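Local coordinates for STING-associated CdnE c-di-GMP synthase (Flavobacteriaceae, PDB 6WT8), which synthesises the cyclic dinucleotide c-di-GMP, probably from GTP and probably as the signal sensed by an associated STING protein in bacterial CBASS defence, at residues 17-22 with 60-65; 48-53 with 351-356; 153-158 with 220-225; 282-287 with 329-334. One frame throughout, in Å; residues are numbered along the deposited sequence. Where two conformers were deposited one is given.

Contact 1. Residues 17-22 with 60-65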
loop_
_atom_site.group_PDB
_atom_site.type_symbol
_atom_site.label_atom_id
_atom_site.label_comp_id
_atom_site.label_asym_id
_atom_site.label_seq_id
_atom_site.Cartn_x
_atom_site.Cartn_y
_atom_site.Cartn_z
ATOM N N ASN A 17 6.895 4.182 17.723
ATOM C CA ASN A 17 7.626 3.314 18.649
ATOM C C ASN A 17 7.689 4.025 19.992
ATOM O O ASN A 17 8.798 4.377 20.473
ATOM C CB ASN A 17 9.023 3.033 18.079
ATOM C CG ASN A 17 9.834 2.073 18.943
ATOM O OD1 ASN A 17 9.280 1.340 19.764
ATOM N ND2 ASN A 17 11.142 2.081 18.763
ATOM N N PRO A 18 6.546 4.235 20.651
ATOM C CA PRO A 18 6.558 5.049 21.872
ATOM C C PRO A 18 7.340 4.429 23.004
ATOM O O PRO A 18 7.782 5.166 23.888
ATOM C CB PRO A 18 5.065 5.178 22.236
ATOM C CG PRO A 18 4.412 4.017 21.547
ATOM C CD PRO A 18 5.169 3.901 20.242
ATOM N N ASP A 19 7.487 3.108 23.035
ATOM C CA ASP A 19 8.227 2.466 24.119
ATOM C C ASP A 19 9.690 2.275 23.800
ATOM O O ASP A 19 10.424 1.721 24.635
ATOM C CB ASP A 19 7.611 1.126 24.428
ATOM C CG ASP A 19 6.233 1.268 25.047
ATOM O OD1 ASP A 19 6.040 2.237 25.826
ATOM O OD2 ASP A 19 5.365 0.434 24.718
ATOM N N LEU A 20 10.130 2.750 22.631
ATOM C CA LEU A 20 11.557 2.752 22.273
ATOM C C LEU A 20 12.144 1.341 22.293
ATOM O O LEU A 20 13.245 1.093 22.817
ATOM C CB LEU A 20 12.368 3.706 23.160
ATOM C CG LEU A 20 11.865 5.152 23.178
ATOM C CD1 LEU A 20 12.808 6.074 23.989
ATOM C CD2 LEU A 20 11.703 5.660 21.757
ATOM N N VAL A 21 11.404 0.414 21.683
ATOM C CA VAL A 21 11.926 -0.929 21.519
ATOM C C VAL A 21 13.046 -0.891 20.482
ATOM O O VAL A 21 13.118 0.000 19.626
ATOM C CB VAL A 21 10.830 -1.939 21.117
ATOM C CG1 VAL A 21 9.656 -1.868 22.128
ATOM C CG2 VAL A 21 10.418 -1.747 19.716
ATOM N N GLN A 22 13.967 -1.847 20.592
ATOM C CA GLN A 22 15.048 -1.943 19.624
ATOM C C GLN A 22 14.491 -2.156 18.232
ATOM O O GLN A 22 13.681 -3.056 18.021
ATOM C CB GLN A 22 15.954 -3.102 20.011
ATOM C CG GLN A 22 17.143 -3.295 19.110
ATOM C CD GLN A 22 18.101 -2.163 19.189
ATOM O OE1 GLN A 22 18.719 -1.944 20.238
ATOM N NE2 GLN A 22 18.271 -1.438 18.083
ATOM N N PRO A 60 7.602 -3.572 15.334
ATOM C CA PRO A 60 7.029 -4.812 14.776
ATOM C C PRO A 60 5.898 -5.400 15.590
ATOM O O PRO A 60 5.042 -6.089 14.988
ATOM C CB PRO A 60 8.222 -5.770 14.730
ATOM C CG PRO A 60 9.316 -5.132 15.554
ATOM C CD PRO A 60 9.066 -3.644 15.494
ATOM N N SER A 61 5.810 -5.152 16.893
ATOM C CA SER A 61 4.728 -5.776 17.650
ATOM C C SER A 61 3.369 -5.296 17.168
ATOM O O SER A 61 2.416 -6.076 17.174
ATOM C CB SER A 61 4.905 -5.515 19.150
ATOM O OG SER A 61 4.570 -4.150 19.447
ATOM N N TYR A 62 3.257 -4.022 16.742
ATOM C CA TYR A 62 1.955 -3.509 16.327
ATOM C C TYR A 62 1.497 -4.203 15.063
ATOM O O TYR A 62 0.333 -4.629 14.929
ATOM C CB TYR A 62 2.057 -1.992 16.087
ATOM C CG TYR A 62 2.394 -1.218 17.341
ATOM C CD1 TYR A 62 1.470 -1.051 18.349
ATOM C CD2 TYR A 62 3.646 -0.663 17.503
ATOM C CE1 TYR A 62 1.804 -0.353 19.523
ATOM C CE2 TYR A 62 3.973 0.063 18.645
ATOM C CZ TYR A 62 3.068 0.218 19.647
ATOM O OH TYR A 62 3.485 0.934 20.783
ATOM N N THR A 63 2.421 -4.340 14.133
ATOM C CA THR A 63 2.147 -4.988 12.857
ATOM C C THR A 63 1.793 -6.450 13.057
ATOM O O THR A 63 0.856 -6.972 12.441
ATOM C CB THR A 63 3.385 -4.814 12.006
ATOM O OG1 THR A 63 3.595 -3.392 11.861
ATOM C CG2 THR A 63 3.246 -5.448 10.630
HETATM N N MSE A 64 2.551 -7.137 13.899
HETATM C CA MSE A 64 2.266 -8.527 14.173
HETATM C C MSE A 64 0.925 -8.682 14.858
HETATM O O MSE A 64 0.121 -9.568 14.468
HETATM C CB MSE A 64 3.361 -9.137 15.055
HETATM C CG MSE A 64 3.108 -10.629 15.326
HETATM SE SE MSE A 64 3.209 -11.724 13.696
HETATM C CE MSE A 64 1.410 -11.845 12.991
ATOM N N ASN A 65 0.641 -7.816 15.834
ATOM C CA ASN A 65 -0.647 -7.892 16.520
ATOM C C ASN A 65 -1.799 -7.704 15.541
ATOM O O ASN A 65 -2.820 -8.390 15.642
ATOM C CB ASN A 65 -0.734 -6.856 17.639
ATOM C CG ASN A 65 -0.009 -7.312 18.874
ATOM O OD1 ASN A 65 0.206 -8.511 19.063
ATOM N ND2 ASN A 65 0.358 -6.376 19.715
HETATM O O HOH W 1 5.659 -1.166 21.934
#

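Contact 2. Residues 48-53 with 351-356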
loop_
_atom_site.group_PDB
_atom_site.type_symbol
_atom_site.label_atom_id
_atom_site.label_comp_id
_atom_site.label_asym_id
_atom_site.label_seq_id
_atom_site.Cartn_x
_atom_site.Cartn_y
_atom_site.Cartn_z
ATOM N N SER A 48 19.564 13.693 11.435
ATOM C CA SER A 48 19.780 12.301 11.021
ATOM C C SER A 48 18.882 11.343 11.797
ATOM O O SER A 48 18.332 10.391 11.227
ATOM C CB SER A 48 21.231 11.908 11.227
ATOM O OG SER A 48 21.309 10.500 11.070
ATOM N N ILE A 49 18.758 11.535 13.114
ATOM C CA ILE A 49 17.873 10.647 13.877
ATOM C C ILE A 49 16.432 10.749 13.393
ATOM O O ILE A 49 15.709 9.743 13.281
ATOM C CB ILE A 49 17.998 10.966 15.378
ATOM C CG1 ILE A 49 19.408 10.631 15.827
ATOM C CG2 ILE A 49 17.002 10.184 16.180
ATOM C CD1 ILE A 49 19.686 11.234 17.218
ATOM N N TYR A 50 15.981 11.968 13.110
ATOM C CA TYR A 50 14.642 12.128 12.552
ATOM C C TYR A 50 14.496 11.347 11.251
ATOM O O TYR A 50 13.471 10.688 11.027
ATOM C CB TYR A 50 14.364 13.606 12.306
ATOM C CG TYR A 50 13.061 13.877 11.570
ATOM C CD1 TYR A 50 11.839 13.492 12.109
ATOM C CD2 TYR A 50 13.081 14.507 10.338
ATOM C CE1 TYR A 50 10.581 13.739 11.413
ATOM C CE2 TYR A 50 11.849 14.767 9.645
ATOM C CZ TYR A 50 10.643 14.378 10.189
ATOM O OH TYR A 50 9.407 14.618 9.568
ATOM N N ILE A 51 15.458 11.512 10.355
ATOM C CA ILE A 51 15.405 10.771 9.079
ATOM C C ILE A 51 15.364 9.260 9.328
ATOM O O ILE A 51 14.532 8.531 8.738
ATOM C CB ILE A 51 16.609 11.152 8.209
ATOM C CG1 ILE A 51 16.530 12.620 7.801
ATOM C CG2 ILE A 51 16.711 10.215 6.989
ATOM C CD1 ILE A 51 17.854 13.161 7.266
ATOM N N LYS A 52 16.230 8.776 10.226
ATOM C CA LYS A 52 16.290 7.326 10.487
ATOM C C LYS A 52 14.962 6.805 10.994
ATOM O O LYS A 52 14.480 5.741 10.557
ATOM C CB LYS A 52 17.377 7.006 11.533
ATOM C CG LYS A 52 18.730 7.035 10.955
ATOM C CD LYS A 52 19.769 6.495 11.982
ATOM C CE LYS A 52 19.846 7.354 13.227
ATOM N NZ LYS A 52 21.056 6.957 14.127
ATOM N N GLU A 53 14.384 7.492 11.982
ATOM C CA GLU A 53 13.178 6.971 12.604
ATOM C C GLU A 53 11.987 7.132 11.676
ATOM O O GLU A 53 11.070 6.298 11.702
ATOM C CB GLU A 53 12.999 7.655 13.963
ATOM C CG GLU A 53 14.200 7.193 14.847
ATOM C CD GLU A 53 14.088 7.525 16.317
ATOM O OE1 GLU A 53 13.066 8.126 16.711
ATOM O OE2 GLU A 53 15.060 7.193 17.077
ATOM N N ASP A 351 14.303 20.102 0.917
ATOM C CA ASP A 351 15.382 21.076 0.757
ATOM C C ASP A 351 15.891 21.530 2.121
ATOM O O ASP A 351 17.108 21.646 2.342
ATOM C CB ASP A 351 14.823 22.257 -0.023
ATOM C CG ASP A 351 15.874 23.262 -0.465
ATOM O OD1 ASP A 351 17.022 22.874 -0.743
ATOM O OD2 ASP A 351 15.506 24.446 -0.595
ATOM N N SER A 352 14.971 21.830 3.040
ATOM C CA SER A 352 15.388 22.236 4.388
ATOM C C SER A 352 16.186 21.152 5.088
ATOM O O SER A 352 17.154 21.439 5.791
ATOM C CB SER A 352 14.170 22.537 5.234
ATOM O OG SER A 352 13.574 23.730 4.763
ATOM N N ILE A 353 15.724 19.911 5.002
ATOM C CA ILE A 353 16.433 18.794 5.643
ATOM C C ILE A 353 17.845 18.675 5.089
ATOM O O ILE A 353 18.802 18.460 5.837
ATOM C CB ILE A 353 15.647 17.489 5.451
ATOM C CG1 ILE A 353 14.345 17.586 6.249
ATOM C CG2 ILE A 353 16.473 16.271 5.862
ATOM C CD1 ILE A 353 13.310 16.426 6.010
ATOM N N ILE A 354 17.988 18.769 3.767
ATOM C CA ILE A 354 19.304 18.627 3.149
ATOM C C ILE A 354 20.194 19.767 3.595
ATOM O O ILE A 354 21.371 19.572 3.923
ATOM C CB ILE A 354 19.152 18.588 1.625
ATOM C CG1 ILE A 354 18.566 17.237 1.163
ATOM C CG2 ILE A 354 20.536 18.799 0.953
ATOM C CD1 ILE A 354 17.963 17.259 -0.250
ATOM N N ALA A 355 19.632 20.976 3.668
ATOM C CA ALA A 355 20.421 22.106 4.126
ATOM C C ALA A 355 20.861 21.910 5.574
ATOM O O ALA A 355 21.992 22.263 5.940
ATOM C CB ALA A 355 19.642 23.413 3.974
ATOM N N ASP A 356 19.967 21.391 6.420
ATOM C CA ASP A 356 20.313 21.191 7.821
ATOM C C ASP A 356 21.355 20.086 7.995
ATOM O O ASP A 356 22.214 20.176 8.887
ATOM C CB ASP A 356 19.053 20.881 8.626
ATOM C CG ASP A 356 18.128 22.078 8.735
ATOM O OD1 ASP A 356 18.634 23.248 8.683
ATOM O OD2 ASP A 356 16.910 21.904 8.899
#

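Contact 3. Residues 153-158 with 220-225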
loop_
_atom_site.group_PDB
_atom_site.type_symbol
_atom_site.label_atom_id
_atom_site.label_comp_id
_atom_site.label_asym_id
_atom_site.label_seq_id
_atom_site.Cartn_x
_atom_site.Cartn_y
_atom_site.Cartn_z
ATOM N N ASN A 153 -26.352 -16.780 -7.955
ATOM C CA ASN A 153 -26.498 -15.341 -8.155
ATOM C C ASN A 153 -25.333 -14.648 -7.449
ATOM O O ASN A 153 -25.272 -14.659 -6.222
ATOM C CB ASN A 153 -27.861 -14.870 -7.619
ATOM C CG ASN A 153 -28.185 -13.426 -7.985
ATOM O OD1 ASN A 153 -27.476 -12.499 -7.593
ATOM N ND2 ASN A 153 -29.294 -13.227 -8.711
ATOM N N GLN A 154 -24.426 -14.041 -8.223
ATOM C CA GLN A 154 -23.220 -13.408 -7.676
ATOM C C GLN A 154 -23.552 -12.344 -6.626
ATOM O O GLN A 154 -22.951 -12.311 -5.541
ATOM C CB GLN A 154 -22.409 -12.790 -8.821
ATOM C CG GLN A 154 -21.260 -11.895 -8.377
ATOM C CD GLN A 154 -20.079 -12.682 -7.856
ATOM O OE1 GLN A 154 -19.150 -13.009 -8.625
ATOM N NE2 GLN A 154 -20.102 -13.007 -6.539
ATOM N N ILE A 155 -24.450 -11.413 -6.962
ATOM C CA ILE A 155 -24.764 -10.331 -6.033
ATOM C C ILE A 155 -25.468 -10.872 -4.797
ATOM O O ILE A 155 -25.225 -10.415 -3.656
ATOM C CB ILE A 155 -25.612 -9.249 -6.734
ATOM C CG1 ILE A 155 -24.713 -8.408 -7.619
ATOM C CG2 ILE A 155 -26.270 -8.316 -5.695
ATOM C CD1 ILE A 155 -23.739 -7.518 -6.787
ATOM N N ASP A 156 -26.374 -11.836 -4.990
ATOM C CA ASP A 156 -27.062 -12.428 -3.857
ATOM C C ASP A 156 -26.081 -13.131 -2.931
ATOM O O ASP A 156 -26.247 -13.105 -1.713
ATOM C CB ASP A 156 -28.132 -13.403 -4.335
ATOM C CG ASP A 156 -29.422 -12.704 -4.721
ATOM O OD1 ASP A 156 -29.701 -11.617 -4.157
ATOM O OD2 ASP A 156 -30.151 -13.237 -5.590
ATOM N N ASP A 157 -25.067 -13.789 -3.497
ATOM C CA ASP A 157 -24.042 -14.425 -2.657
ATOM C C ASP A 157 -23.243 -13.410 -1.867
ATOM O O ASP A 157 -22.852 -13.689 -0.742
ATOM C CB ASP A 157 -23.107 -15.252 -3.510
ATOM C CG ASP A 157 -23.738 -16.564 -3.954
ATOM O OD1 ASP A 157 -24.788 -16.966 -3.392
ATOM O OD2 ASP A 157 -23.128 -17.195 -4.837
ATOM N N LEU A 158 -22.926 -12.263 -2.472
ATOM C CA LEU A 158 -22.209 -11.215 -1.735
ATOM C C LEU A 158 -23.054 -10.690 -0.585
ATOM O O LEU A 158 -22.555 -10.522 0.538
ATOM C CB LEU A 158 -21.804 -10.083 -2.686
ATOM C CG LEU A 158 -20.647 -10.486 -3.612
ATOM C CD1 LEU A 158 -20.515 -9.548 -4.789
ATOM C CD2 LEU A 158 -19.307 -10.578 -2.840
ATOM N N GLN A 220 -13.705 -6.641 -6.589
ATOM C CA GLN A 220 -14.800 -5.666 -6.664
ATOM C C GLN A 220 -15.549 -5.789 -5.353
ATOM O O GLN A 220 -16.203 -6.804 -5.088
ATOM C CB GLN A 220 -15.714 -5.919 -7.881
ATOM C CG GLN A 220 -14.994 -5.632 -9.195
ATOM C CD GLN A 220 -15.906 -5.600 -10.386
ATOM O OE1 GLN A 220 -15.923 -6.552 -11.173
ATOM N NE2 GLN A 220 -16.697 -4.514 -10.543
ATOM N N ILE A 221 -15.411 -4.767 -4.531
ATOM C CA ILE A 221 -15.931 -4.784 -3.162
ATOM C C ILE A 221 -17.437 -4.562 -3.153
ATOM O O ILE A 221 -17.958 -3.643 -3.804
ATOM C CB ILE A 221 -15.211 -3.703 -2.350
ATOM C CG1 ILE A 221 -13.753 -4.153 -2.195
ATOM C CG2 ILE A 221 -15.795 -3.544 -0.945
ATOM C CD1 ILE A 221 -12.816 -3.050 -1.611
ATOM N N TYR A 222 -18.147 -5.357 -2.338
ATOM C CA TYR A 222 -19.593 -5.219 -2.185
ATOM C C TYR A 222 -19.980 -4.072 -1.250
ATOM O O TYR A 222 -19.486 -3.988 -0.128
ATOM C CB TYR A 222 -20.158 -6.527 -1.634
ATOM C CG TYR A 222 -21.680 -6.481 -1.471
ATOM C CD1 TYR A 222 -22.499 -6.395 -2.568
ATOM C CD2 TYR A 222 -22.253 -6.490 -0.218
ATOM C CE1 TYR A 222 -23.899 -6.350 -2.444
ATOM C CE2 TYR A 222 -23.646 -6.459 -0.078
ATOM C CZ TYR A 222 -24.448 -6.352 -1.199
ATOM O OH TYR A 222 -25.835 -6.325 -1.058
ATOM N N ASN A 223 -20.856 -3.198 -1.717
ATOM C CA ASN A 223 -21.394 -2.098 -0.936
ATOM C C ASN A 223 -22.774 -2.478 -0.419
ATOM O O ASN A 223 -23.690 -2.717 -1.203
ATOM C CB ASN A 223 -21.497 -0.852 -1.814
ATOM C CG ASN A 223 -22.023 0.368 -1.034
ATOM O OD1 ASN A 223 -23.040 0.295 -0.373
ATOM N ND2 ASN A 223 -21.278 1.477 -1.103
ATOM N N LYS A 224 -22.923 -2.561 0.904
ATOM C CA LYS A 224 -24.172 -3.071 1.495
ATOM C C LYS A 224 -25.344 -2.120 1.293
ATOM O O LYS A 224 -26.477 -2.568 1.146
ATOM C CB LYS A 224 -23.947 -3.284 2.994
ATOM C CG LYS A 224 -25.171 -3.672 3.776
ATOM C CD LYS A 224 -24.869 -3.742 5.250
ATOM C CE LYS A 224 -26.089 -4.213 6.056
ATOM N NZ LYS A 224 -25.786 -3.889 7.480
ATOM N N LYS A 225 -25.059 -0.830 1.246
ATOM C CA LYS A 225 -26.107 0.184 1.141
ATOM C C LYS A 225 -26.671 0.228 -0.269
ATOM O O LYS A 225 -27.889 0.277 -0.450
ATOM C CB LYS A 225 -25.553 1.553 1.552
ATOM C CG LYS A 225 -26.635 2.517 2.046
ATOM C CD LYS A 225 -26.116 3.947 2.250
ATOM C CE LYS A 225 -24.958 4.044 3.250
ATOM N NZ LYS A 225 -25.234 3.537 4.634
#

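Contact 4. Residues 282-287 with 329-334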
loop_
_atom_site.group_PDB
_atom_site.type_symbol
_atom_site.label_atom_id
_atom_site.label_comp_id
_atom_site.label_asym_id
_atom_site.label_seq_id
_atom_site.Cartn_x
_atom_site.Cartn_y
_atom_site.Cartn_z
ATOM N N ASN A 282 3.558 5.955 -2.898
ATOM C CA ASN A 282 4.071 4.647 -3.319
ATOM C C ASN A 282 4.516 4.718 -4.768
ATOM O O ASN A 282 5.586 4.225 -5.127
ATOM C CB ASN A 282 2.994 3.569 -3.210
ATOM C CG ASN A 282 2.610 3.207 -1.787
ATOM O OD1 ASN A 282 3.327 3.491 -0.839
ATOM N ND2 ASN A 282 1.424 2.566 -1.644
ATOM N N ALA A 283 3.646 5.266 -5.634
ATOM C CA ALA A 283 3.929 5.313 -7.074
ATOM C C ALA A 283 5.141 6.190 -7.398
ATOM O O ALA A 283 5.964 5.831 -8.248
ATOM C CB ALA A 283 2.684 5.832 -7.827
ATOM N N ILE A 284 5.277 7.332 -6.718
ATOM C CA ILE A 284 6.417 8.216 -6.997
ATOM C C ILE A 284 7.706 7.479 -6.639
ATOM O O ILE A 284 8.719 7.520 -7.376
ATOM C CB ILE A 284 6.272 9.525 -6.205
ATOM C CG1 ILE A 284 5.112 10.330 -6.812
ATOM C CG2 ILE A 284 7.630 10.292 -6.157
ATOM C CD1 ILE A 284 4.639 11.529 -5.890
ATOM N N CYS A 285 7.720 6.831 -5.464
ATOM C CA CYS A 285 8.963 6.148 -5.055
ATOM C C CYS A 285 9.252 4.938 -5.922
ATOM O O CYS A 285 10.413 4.687 -6.276
ATOM C CB CYS A 285 8.901 5.765 -3.587
ATOM S SG CYS A 285 8.877 7.197 -2.471
ATOM N N TYR A 286 8.212 4.190 -6.276
ATOM C CA TYR A 286 8.355 2.982 -7.073
ATOM C C TYR A 286 8.878 3.321 -8.459
ATOM O O TYR A 286 9.507 2.478 -9.121
ATOM C CB TYR A 286 6.970 2.299 -7.131
ATOM C CG TYR A 286 6.925 0.991 -7.873
ATOM C CD1 TYR A 286 7.221 -0.179 -7.254
ATOM C CD2 TYR A 286 6.557 0.963 -9.207
ATOM C CE1 TYR A 286 7.154 -1.377 -7.959
ATOM C CE2 TYR A 286 6.488 -0.238 -9.928
ATOM C CZ TYR A 286 6.809 -1.402 -9.275
ATOM O OH TYR A 286 6.753 -2.599 -9.951
ATOM N N ASN A 287 8.575 4.531 -8.950
ATOM C CA ASN A 287 8.969 4.858 -10.306
ATOM C C ASN A 287 10.461 5.238 -10.401
ATOM O O ASN A 287 10.999 5.306 -11.516
ATOM C CB ASN A 287 8.026 5.965 -10.800
ATOM C CG ASN A 287 8.375 6.478 -12.178
ATOM O OD1 ASN A 287 8.774 7.635 -12.317
ATOM N ND2 ASN A 287 8.271 5.636 -13.143
ATOM N N GLU A 329 -3.452 3.622 -13.563
ATOM C CA GLU A 329 -3.717 5.043 -13.692
ATOM C C GLU A 329 -2.414 5.790 -13.914
ATOM O O GLU A 329 -1.328 5.297 -13.579
ATOM C CB GLU A 329 -4.355 5.620 -12.419
ATOM C CG GLU A 329 -5.480 4.748 -11.858
ATOM C CD GLU A 329 -5.998 5.199 -10.489
ATOM O OE1 GLU A 329 -5.702 6.351 -10.053
ATOM O OE2 GLU A 329 -6.714 4.375 -9.861
ATOM N N TYR A 330 -2.528 6.997 -14.481
ATOM C CA TYR A 330 -1.428 7.953 -14.456
ATOM C C TYR A 330 -1.673 8.850 -13.261
ATOM O O TYR A 330 -2.715 9.509 -13.206
ATOM C CB TYR A 330 -1.401 8.759 -15.757
ATOM C CG TYR A 330 -0.944 7.933 -16.949
ATOM C CD1 TYR A 330 0.386 7.621 -17.080
ATOM C CD2 TYR A 330 -1.854 7.514 -17.917
ATOM C CE1 TYR A 330 0.842 6.888 -18.169
ATOM C CE2 TYR A 330 -1.419 6.762 -19.017
ATOM C CZ TYR A 330 -0.065 6.470 -19.118
ATOM O OH TYR A 330 0.384 5.750 -20.211
ATOM N N ILE A 331 -0.713 8.909 -12.341
ATOM C CA ILE A 331 -1.011 9.543 -11.040
ATOM C C ILE A 331 -1.081 11.057 -11.111
ATOM O O ILE A 331 -1.578 11.670 -10.152
ATOM C CB ILE A 331 -0.006 9.139 -9.943
ATOM C CG1 ILE A 331 1.423 9.445 -10.342
ATOM C CG2 ILE A 331 -0.159 7.668 -9.624
ATOM C CD1 ILE A 331 2.347 9.471 -9.152
ATOM N N PHE A 332 -0.657 11.685 -12.204
ATOM C CA PHE A 332 -0.856 13.140 -12.358
ATOM C C PHE A 332 -1.871 13.484 -13.451
ATOM O O PHE A 332 -1.962 14.644 -13.846
ATOM C CB PHE A 332 0.474 13.833 -12.620
ATOM C CG PHE A 332 1.396 13.816 -11.427
ATOM C CD1 PHE A 332 1.196 14.726 -10.382
ATOM C CD2 PHE A 332 2.399 12.862 -11.299
ATOM C CE1 PHE A 332 2.048 14.722 -9.266
ATOM C CE2 PHE A 332 3.231 12.830 -10.158
ATOM C CZ PHE A 332 3.039 13.744 -9.131
ATOM N N GLU A 333 -2.650 12.509 -13.938
ATOM C CA GLU A 333 -3.617 12.807 -14.988
ATOM C C GLU A 333 -4.693 13.757 -14.489
ATOM O O GLU A 333 -5.047 14.735 -15.181
ATOM C CB GLU A 333 -4.252 11.530 -15.521
ATOM C CG GLU A 333 -5.188 11.886 -16.684
ATOM C CD GLU A 333 -5.694 10.689 -17.435
ATOM O OE1 GLU A 333 -5.250 9.555 -17.155
ATOM O OE2 GLU A 333 -6.569 10.881 -18.315
ATOM N N PHE A 334 -5.186 13.519 -13.281
ATOM C CA PHE A 334 -6.265 14.335 -12.723
ATOM C C PHE A 334 -5.795 15.092 -11.498
ATOM O O PHE A 334 -4.953 14.616 -10.741
ATOM C CB PHE A 334 -7.457 13.459 -12.350
ATOM C CG PHE A 334 -8.016 12.711 -13.528
ATOM C CD1 PHE A 334 -8.631 13.397 -14.578
ATOM C CD2 PHE A 334 -7.862 11.342 -13.613
ATOM C CE1 PHE A 334 -9.143 12.704 -15.703
ATOM C CE2 PHE A 334 -8.341 10.650 -14.720
ATOM C CZ PHE A 334 -8.988 11.323 -15.753
#

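Contact 1. Residues 17-22 with 60-65
The ring of Pro-18 and the phenol of Tyr-62 meet from opposite directions, and the tight part of this small surface contact (140 Å² buried) is confined to them. Pro-18 CG lies 3.3 Å from Tyr-62 OH, and CD is 3.5 Å from the same oxygen, so the hydroxyl rests against the CG-CD side of the pyrrolidine. Tyr-62 is aimed there by its first torsion, which sets CG beside the backbone N and anti to the carbonyl carbon (chi1 -64°). Beyond this pair the packing gives way to water. One molecule joins the two sides, donating to Asp-19 OD2 at 3.2 Å and bonding Tyr-62 OH. The backbone presenting Pro-18 and Asp-19 is a type I turn from Asn-17 to Leu-20. Asn-17 braces it through its amide: OD1 accepts from Val-21 N at 3.0 Å, while ND2 donates to Val-21 O, also at 3.0 Å, along a lone pair in the carbonyl plane. Asn-17 directly follows helix 5-16, so the contact brings the end of that helix to the first turns of helix 60-81, where Tyr-62 also touches Arg-193 of strand 192-204 and Lys-101 of a loop.

Contact 2. Residues 48-53 with 351-356
Ile-51 and Ile-353 supply the aliphatic part of this contact, their side chains sliding past each other in opposite directions. The methyl CD1 of Ile-51 reaches CG2 of Ile-353 at 3.7 Å, and Ile-51 CG1 follows at 4.1 Å from the same CG2, so one branch methyl takes both approaches. In Ile-353, CG2 stands anti to the backbone N and CG1 beside that N (chi1 -68°); this turns CG2 to Ile-51 and the CG1-CD1 arm to Tyr-50. The aromatic part uses that second arm: Ile-353 CD1 comes to the edge of the Tyr-50 ring, near its plane, 4.3 Å from CE2. The backbones stay well apart, the closest CA atoms being those of Ile-51 and Ile-353 at 8.8 Å, as expected where two helices, 46-56 and 336-360, meet through side chains.

Two polar ends, Tyr-50 OH and Asp-356 OD2, have partners outside the segments: a weak hydrogen bond to Asp-266 OD2 for the first, Tyr-5 OH and Ser-1 OG for the second. Ile-353 also touches Phe-259 and Ile-263 of helix 253-266, Tyr-50 the latter and Ile-51 the former. All three touching residues are buried and only carbon atoms meet within 4.5 Å. With just 104 Å² buried between the segments, this chemistry is consistent with dispersion and the hydrophobic effect, much of the burial coming from other parts of the fold.

Contact 3. Residues 153-158 with 220-225
A helix packed on a mixed β-sheet is the setting here: the first turn of helix 154-172 lies against strand 218-221 and the chain that continues from it, and Leu-158 and Tyr-222 join them. Leu-158 CB sits over one face of the Tyr-222 ring, 4.1 Å from its centroid and 27° off the ring normal, a CH-pi contact. The nearest ring atoms, CG and CD1 of Tyr-222, are each 3.8 Å from that CB, so the overlap is shifted toward the root of the ring. The bond from CA to CB of Tyr-222 points toward the helix, and with CG anti to the backbone N (chi1 -179°) the ring is set with one face against Leu-158 CB. Ile-155 adds a looser touch, CG2 standing 4.5 Å from Tyr-222 CE1. The CA atoms of Leu-158 and Tyr-222 are 6.6 Å apart, and 183 Å² is buried in all.

Asn-153 caps the start of the helix: its OD1 accepts from Asp-156 N at 2.9 Å with an N-H...O angle of 163°. On the sheet side, Tyr-222 bonds Thr-199 through the backbone, and Leu-158 also touches Thr-199 and Thr-201 of strand 192-204. Together these features are those of an α/β layer, consistent with the nucleotidyltransferase core of the CD-NTase family, in which helices back the central sheet.

Contact 4. Residues 282-287 with 329-334
Lys-339 NZ is held by two carbonyl oxygens, those of Ile-331 and Phe-334, and so ties together the loop whose Ile-331 packs on Ala-283 and Ile-284. The loop is shaped further by a type I turn from Tyr-330 to Glu-333, with Glu-333 N bonded to Tyr-330 O at 3.1 Å. Against the helix, the contact itself is purely apolar. Ile-331 is the central side chain: its CG2 meets the methyl CB of Ala-283 at 3.8 Å, while its CD1 reaches CG1 of Ile-284 at 3.7 Å and also lies 3.9 Å from Ala-283 CB. Both methyls of Ile-331, CG2 and CD1, thus bear on the same alanine. Its CG1 stands between the backbone N and the carbonyl carbon (chi1 56°), which turns CG2 onto Ala-283 and carries CD1 to where it meets both Ala-283 and Ile-284. The side chains of Ile-284 and Ile-331 cross at about a right angle, the end methyl of Ile-331 meeting the middle of the Ile-284 side chain. A third touch comes from Ile-284 CD1, 4.2 Å from CZ of the Phe-332 ring and oblique to it.

The closest CA atoms are those of Ala-283 and Ile-331, 7.6 Å apart, an approach consistent with alanine's small side chain. Helix 278-287 thereby receives the loop leading into helix 336-360, while Leu-309 and Ile-312 of helix 300-314 also pack on Ile-284 and Ile-312 touches Phe-332.

How the contacts relate
Contacts 2 and 3 lie on opposite sides of the chain's centre, with centres about 47 Å apart, the first among helices and the second on the sheet. Contact 2 joins a helix near the start to the last helix, so the segments of contacts 3 and 4 all fall between its two. Contacts 1 and 2 alternate along the chain; helices 46-56 and 60-81 follow each other, and the nearest atoms of the two contacts are about 6 Å apart. Contact 1 also borders the sheet, sharing strand 192-204 with contact 3. Contact 4, about 25 Å from contact 2 between centres, shares with it the neighbouring helices 253-266 and 300-314, consistent with the N- and C-terminal regions forming a common helical body.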